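Local coordinates for protein cystathionine gamma-synthase (Xanthomonas oryzae pv. oryzae KACC 10331, PDB 6LD7) that probably makes cystathionine on the route to methionine, as a pyridoxal 5'-phosphate-dependent enzyme of the trans-sulfuration family, at residues N120-K124 / K125-A129; Y287-L291 / A292-G296; A354-T357 / A358-A362. The protein carries 1 engineered substitution. One frame throughout, in Å; residues are numbered along the deposited sequence.

Contact 1: N120-K124 / K125-A129; sequences NALAK and KGHFA
Leu122 and Ala123 receive the backbone of Gly126 and His127 in a Schellman motif that ends helix 113-124 and turns the chain toward strand 129-133. Two backbone bonds define it: His127 N reaches Leu122 O at 3.0 Å with a nearly straight N-H (162°), and Gly126 N reaches Ala123 O at 2.8 Å from well above the carbonyl plane. Glycine suits the reversal, since at a phi of 83° a side chain would press on the preceding carbonyl oxygen. Lys125 N adds two weak, bent bonds, 3.4 Å to Ala121 O and 3.3 Å to Leu122 O, and Leu122 O therefore serves both Lys125 and His127.

The apolar contacts fan out from Leu122. Its CB lies 3.8 Å from Phe128 CZ, while CD2 approaches His127 CD2 at the same 3.8 Å, the two side chains crossing at a slant. Phe128 CG sits between its own backbone N and carbonyl carbon (chi1 49°), and the end of the ring comes back toward the helix.

His127 stacks on His127 of the second subunit, and Lys125 NZ is hydrogen-bonded to the carbonyl oxygens of Asn96 and Leu99 of that same subunit; the turn is thus part of a subunit interface.

A further link runs through water. Water 1 donates to Ala123 O at 2.7 Å and to Phe128 O at 2.6 Å, and Phe128 O also takes a CA-H...O contact from Ala123 CA.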
# COMPACT_ATOMS: atom_id res chain seq x y z
N ASN C 120 -18.93 -25.56 16.49
CA ASN C 120 -20.35 -25.81 16.88
C ASN C 120 -21.30 -25.58 15.72
O ASN C 120 -22.16 -26.40 15.55
CB ASN C 120 -20.85 -25.01 18.10
CG ASN C 120 -20.24 -25.60 19.37
OD1 ASN C 120 -20.06 -26.82 19.46
ND2 ASN C 120 -19.73 -24.74 20.24
N ALA C 121 -21.05 -24.56 14.89
CA ALA C 121 -21.99 -24.20 13.78
C ALA C 121 -21.93 -25.29 12.73
O ALA C 121 -23.02 -25.75 12.28
CB ALA C 121 -21.65 -22.82 13.22
N LEU C 122 -20.74 -25.81 12.42
CA LEU C 122 -20.65 -26.82 11.35
C LEU C 122 -21.08 -28.21 11.90
O LEU C 122 -21.65 -29.03 11.15
CB LEU C 122 -19.22 -26.82 10.81
CG LEU C 122 -18.74 -25.53 10.16
CD1 LEU C 122 -17.33 -25.73 9.61
CD2 LEU C 122 -19.71 -25.07 9.08
N ALA C 123 -20.85 -28.52 13.15
CA ALA C 123 -21.31 -29.82 13.72
C ALA C 123 -22.84 -29.83 13.81
O ALA C 123 -23.44 -30.87 13.59
CB ALA C 123 -20.75 -30.08 15.09
N LYS C 124 -23.43 -28.72 14.17
CA LYS C 124 -24.89 -28.58 14.25
C LYS C 124 -25.49 -28.92 12.88
O LYS C 124 -26.55 -29.48 12.88
CB LYS C 124 -25.28 -27.15 14.63
CG LYS C 124 -26.03 -27.02 15.95
CD LYS C 124 -27.53 -27.39 15.86
CE LYS C 124 -28.33 -26.55 14.88
NZ LYS C 124 -27.84 -25.16 14.84
N LYS C 125 -24.83 -28.62 11.75
CA LYS C 125 -25.32 -29.01 10.42
C LYS C 125 -24.93 -30.43 10.08
O LYS C 125 -25.23 -30.84 8.99
CB LYS C 125 -24.72 -28.13 9.32
CG LYS C 125 -25.04 -26.67 9.46
CD LYS C 125 -24.53 -25.89 8.28
CE LYS C 125 -25.38 -24.67 8.03
NZ LYS C 125 -24.93 -24.06 6.75
N GLY C 126 -24.17 -31.16 10.87
CA GLY C 126 -23.84 -32.55 10.43
C GLY C 126 -22.65 -32.56 9.48
O GLY C 126 -22.39 -33.59 8.89
N HIS C 127 -21.77 -31.56 9.48
CA HIS C 127 -20.54 -31.66 8.64
C HIS C 127 -19.56 -32.70 9.21
O HIS C 127 -18.73 -33.28 8.44
CB HIS C 127 -19.88 -30.26 8.48
CG HIS C 127 -20.58 -29.35 7.54
ND1 HIS C 127 -21.91 -29.57 7.13
CD2 HIS C 127 -20.15 -28.22 6.94
CE1 HIS C 127 -22.27 -28.55 6.35
NE2 HIS C 127 -21.23 -27.73 6.24
N PHE C 128 -19.63 -32.94 10.51
CA PHE C 128 -18.71 -33.84 11.26
C PHE C 128 -19.25 -33.85 12.68
O PHE C 128 -20.15 -33.02 12.96
CB PHE C 128 -17.22 -33.42 11.20
CG PHE C 128 -16.95 -31.98 11.51
CD1 PHE C 128 -16.95 -31.52 12.81
CD2 PHE C 128 -16.72 -31.05 10.47
CE1 PHE C 128 -16.78 -30.16 13.08
CE2 PHE C 128 -16.50 -29.71 10.75
CZ PHE C 128 -16.59 -29.25 12.04
N ALA C 129 -18.76 -34.79 13.51
CA ALA C 129 -19.13 -34.83 14.94
C ALA C 129 -17.92 -34.30 15.76
O ALA C 129 -16.77 -34.39 15.32
CB ALA C 129 -19.50 -36.25 15.32
O HOH W 1 -22.54 -33.41 14.03

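Contact 2: Y287-L291 / A292-G296; sequences YFPGL and ATHPG
His294 folds back over the backbone of Phe288 and Pro289, filling the inside of a compact bend. Its CB comes first: it is close to two carbonyl oxygens, 3.2 Å from Phe288 O and 3.3 Å from Leu291 O, and 4.3 Å from Leu291 CB. CG follows at 3.3 Å from Phe288 O. With CG anti to the backbone N (chi1 -169°), the imidazole is swung over the preceding peptides. One ring face then covers Phe288 C, 3.7 Å from the plane and offset toward the rim, with Pro289 N beside it at a similar height. One side of the ring lies against the CA of Pro289, the other toward the backbone N of Phe288 and the CA of Tyr287. The opposite face is covered by Pro295 CD, so the ring is sandwiched between main chain and proline; Arg163 touches it from another loop.

The backbone beneath carries the shape. Leu291 N bonds to Phe288 O in one turn, and His294 N bonds to Leu291 O at 3.0 Å in the next, the donor standing above the carbonyl plane. Gly290 N lies 3.4 Å above a face of the Phe288 ring, offset toward the rim, a close fit at a residue with no side chain. Phe288 itself packs on helix 259-277, and Tyr287 OH is hydrogen-bonded to Glu314.

Two type I beta turns in succession, joined at Leu291, make up this connection; it carries the chain from edge strand 283-287 to Gly296, the N-cap residue of helix 297-303.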
# COMPACT_ATOMS: atom_id res chain seq x y z
N TYR C 287 -0.75 -16.79 35.87
CA TYR C 287 -0.81 -17.88 34.89
C TYR C 287 0.27 -17.56 33.86
O TYR C 287 0.08 -16.65 33.06
CB TYR C 287 -2.23 -17.99 34.30
CG TYR C 287 -3.31 -18.30 35.30
CD1 TYR C 287 -3.56 -19.61 35.73
CD2 TYR C 287 -4.06 -17.27 35.85
CE1 TYR C 287 -4.52 -19.87 36.71
CE2 TYR C 287 -5.02 -17.51 36.80
CZ TYR C 287 -5.27 -18.81 37.22
OH TYR C 287 -6.29 -18.95 38.11
N PHE C 288 1.40 -18.20 33.98
CA PHE C 288 2.59 -17.92 33.13
C PHE C 288 3.52 -19.13 33.16
O PHE C 288 3.98 -19.50 34.22
CB PHE C 288 3.39 -16.71 33.57
CG PHE C 288 4.57 -16.38 32.68
CD1 PHE C 288 4.39 -16.10 31.34
CD2 PHE C 288 5.87 -16.31 33.20
CE1 PHE C 288 5.48 -15.75 30.55
CE2 PHE C 288 6.95 -15.98 32.40
CZ PHE C 288 6.76 -15.71 31.08
N PRO C 289 3.82 -19.72 32.01
CA PRO C 289 4.54 -20.98 31.98
C PRO C 289 5.98 -20.85 32.50
O PRO C 289 6.58 -21.86 32.80
CB PRO C 289 4.48 -21.37 30.52
CG PRO C 289 3.21 -20.67 29.99
CD PRO C 289 3.26 -19.33 30.68
N GLY C 290 6.52 -19.64 32.52
CA GLY C 290 7.84 -19.32 33.08
C GLY C 290 8.01 -19.58 34.56
O GLY C 290 9.12 -19.61 35.01
N LEU C 291 6.94 -19.55 35.34
CA LEU C 291 6.98 -19.63 36.79
C LEU C 291 7.06 -21.11 37.13
O LEU C 291 6.26 -21.93 36.59
CB LEU C 291 5.70 -18.99 37.34
CG LEU C 291 5.63 -17.48 37.21
CD1 LEU C 291 4.28 -17.01 37.72
CD2 LEU C 291 6.82 -16.81 37.94
N ALA C 292 7.87 -21.43 38.10
CA ALA C 292 8.16 -22.82 38.50
C ALA C 292 6.94 -23.45 39.12
O ALA C 292 6.88 -24.61 39.09
CB ALA C 292 9.39 -22.83 39.42
N THR C 293 5.99 -22.68 39.66
CA THR C 293 4.76 -23.15 40.29
C THR C 293 3.60 -23.23 39.33
O THR C 293 2.51 -23.66 39.77
CB THR C 293 4.39 -22.16 41.40
OG1 THR C 293 4.38 -20.91 40.72
CG2 THR C 293 5.46 -22.20 42.49
N HIS C 294 3.83 -22.91 38.05
CA HIS C 294 2.80 -23.03 37.00
C HIS C 294 2.71 -24.50 36.60
O HIS C 294 3.68 -25.10 36.16
CB HIS C 294 3.11 -22.11 35.80
CG HIS C 294 1.98 -22.02 34.85
ND1 HIS C 294 1.92 -22.81 33.72
CD2 HIS C 294 0.80 -21.38 34.94
CE1 HIS C 294 0.85 -22.48 33.03
NE2 HIS C 294 0.12 -21.68 33.81
N PRO C 295 1.50 -25.05 36.55
CA PRO C 295 1.33 -26.43 36.10
C PRO C 295 1.74 -26.52 34.62
O PRO C 295 1.26 -25.78 33.80
CB PRO C 295 -0.15 -26.75 36.38
CG PRO C 295 -0.82 -25.40 36.57
CD PRO C 295 0.24 -24.38 36.92
N GLY C 296 2.60 -27.48 34.29
CA GLY C 296 3.19 -27.60 32.95
C GLY C 296 4.49 -26.81 32.77
O GLY C 296 5.02 -26.85 31.63

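Contact 3: A354-T357 / A358-A362; sequences AAMT and AEARA
Thr357 OG1 accepts the backbone N-H of Ala360 at 3.1 Å in an almost straight bond (172°), the capping bond of Thr357, the N-cap residue of helix 358-363. The hydroxyl gets there because chi1 (67°) sets OG1 between the backbone N and the carbonyl carbon, turned to the first helical turn; Ala360 CB is a close neighbour, 3.5 Å from OG1.

Thr357 contributes its main chain as well. Its carbonyl oxygen accepts Arg361 N at 3.1 Å, tilted moderately from the carbonyl plane, the first i to i+4 bond of the helix. The same oxygen lies over one face of the Arg361 guanidinium, 3.8 Å from its plane and offset toward the rim. The arginine chain bends at chi3 (-56°), which brings its end back over the loop; there NH1 is hydrogen-bonded to His353 O, beside which the positive charge may be favoured, while Ala349 packs against the side chain.

Met356 provides the apolar part of this exposed contact, slanting across Arg361. Its CB lies 4.1 Å from Arg361 CG, and Ala364 packs against the methionine from further along the chain. The side chain then runs beside the helix to its tip, where Met356 CE touches Ala360 CB at 3.5 Å and Ala360 O at 3.3 Å.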
# COMPACT_ATOMS: atom_id res chain seq x y z
N ALA C 354 -17.19 -12.72 27.39
CA ALA C 354 -18.43 -11.98 27.77
C ALA C 354 -19.68 -12.74 27.26
O ALA C 354 -20.61 -12.74 28.01
CB ALA C 354 -18.41 -10.57 27.22
N ALA C 355 -19.61 -13.46 26.14
CA ALA C 355 -20.78 -14.18 25.55
C ALA C 355 -21.10 -15.42 26.41
O ALA C 355 -22.25 -15.84 26.41
CB ALA C 355 -20.53 -14.59 24.11
N MET C 356 -20.15 -15.94 27.21
CA MET C 356 -20.47 -17.11 28.08
C MET C 356 -21.37 -16.61 29.20
O MET C 356 -21.28 -15.39 29.54
CB MET C 356 -19.19 -17.69 28.68
CG MET C 356 -18.33 -18.43 27.70
SD MET C 356 -16.70 -18.87 28.44
CE MET C 356 -17.05 -20.36 29.34
N THR C 357 -22.13 -17.50 29.85
CA THR C 357 -22.78 -17.21 31.15
C THR C 357 -21.73 -17.16 32.28
O THR C 357 -20.58 -17.66 32.06
CB THR C 357 -23.85 -18.25 31.48
OG1 THR C 357 -23.17 -19.50 31.71
CG2 THR C 357 -24.90 -18.36 30.38
N ALA C 358 -22.14 -16.64 33.43
CA ALA C 358 -21.36 -16.49 34.65
C ALA C 358 -20.98 -17.89 35.13
O ALA C 358 -19.83 -18.11 35.64
CB ALA C 358 -22.10 -15.70 35.70
N GLU C 359 -21.89 -18.80 34.90
CA GLU C 359 -21.81 -20.19 35.37
C GLU C 359 -20.79 -20.94 34.50
O GLU C 359 -19.96 -21.62 35.04
CB GLU C 359 -23.26 -20.70 35.35
CG GLU C 359 -23.46 -22.09 35.91
CD GLU C 359 -23.76 -23.18 34.89
OE1 GLU C 359 -22.86 -23.46 34.02
OE2 GLU C 359 -24.87 -23.79 34.97
N ALA C 360 -20.84 -20.82 33.17
CA ALA C 360 -19.81 -21.34 32.25
C ALA C 360 -18.40 -20.78 32.58
O ALA C 360 -17.43 -21.53 32.45
CB ALA C 360 -20.20 -21.03 30.83
N ARG C 361 -18.29 -19.52 32.96
CA ARG C 361 -17.01 -18.85 33.24
C ARG C 361 -16.49 -19.47 34.53
O ARG C 361 -15.32 -19.83 34.54
CB ARG C 361 -17.10 -17.33 33.34
CG ARG C 361 -17.05 -16.64 31.97
CD ARG C 361 -16.75 -15.13 32.01
NE ARG C 361 -17.71 -14.41 32.84
CZ ARG C 361 -18.93 -13.99 32.39
NH1 ARG C 361 -19.34 -14.14 31.13
NH2 ARG C 361 -19.73 -13.39 33.22
N ALA C 362 -17.32 -19.64 35.55
CA ALA C 362 -16.84 -20.24 36.82
C ALA C 362 -16.41 -21.69 36.51
O ALA C 362 -15.39 -22.09 37.03
CB ALA C 362 -17.87 -20.11 37.94

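From the N terminus the three contacts follow in series, none nested in or crossing another. Contact 1 closes the bend between helix 113-124 and strand 129-133, one of the two outermost strands of the seven-stranded sheet within this chain, and faces a second subunit. Contact 2 opens well over a hundred residues later, leaving strand 283-287 at an edge of the smaller five-stranded sheet and leading into helix 297-303. Contact 3 comes last, between strand 344-346 of that smaller sheet and helix 358-363. Contacts 1 and 2 have centres about 35 Å apart. Contact 3 comes within about 10 Å of each by nearest atoms, yet touches neither.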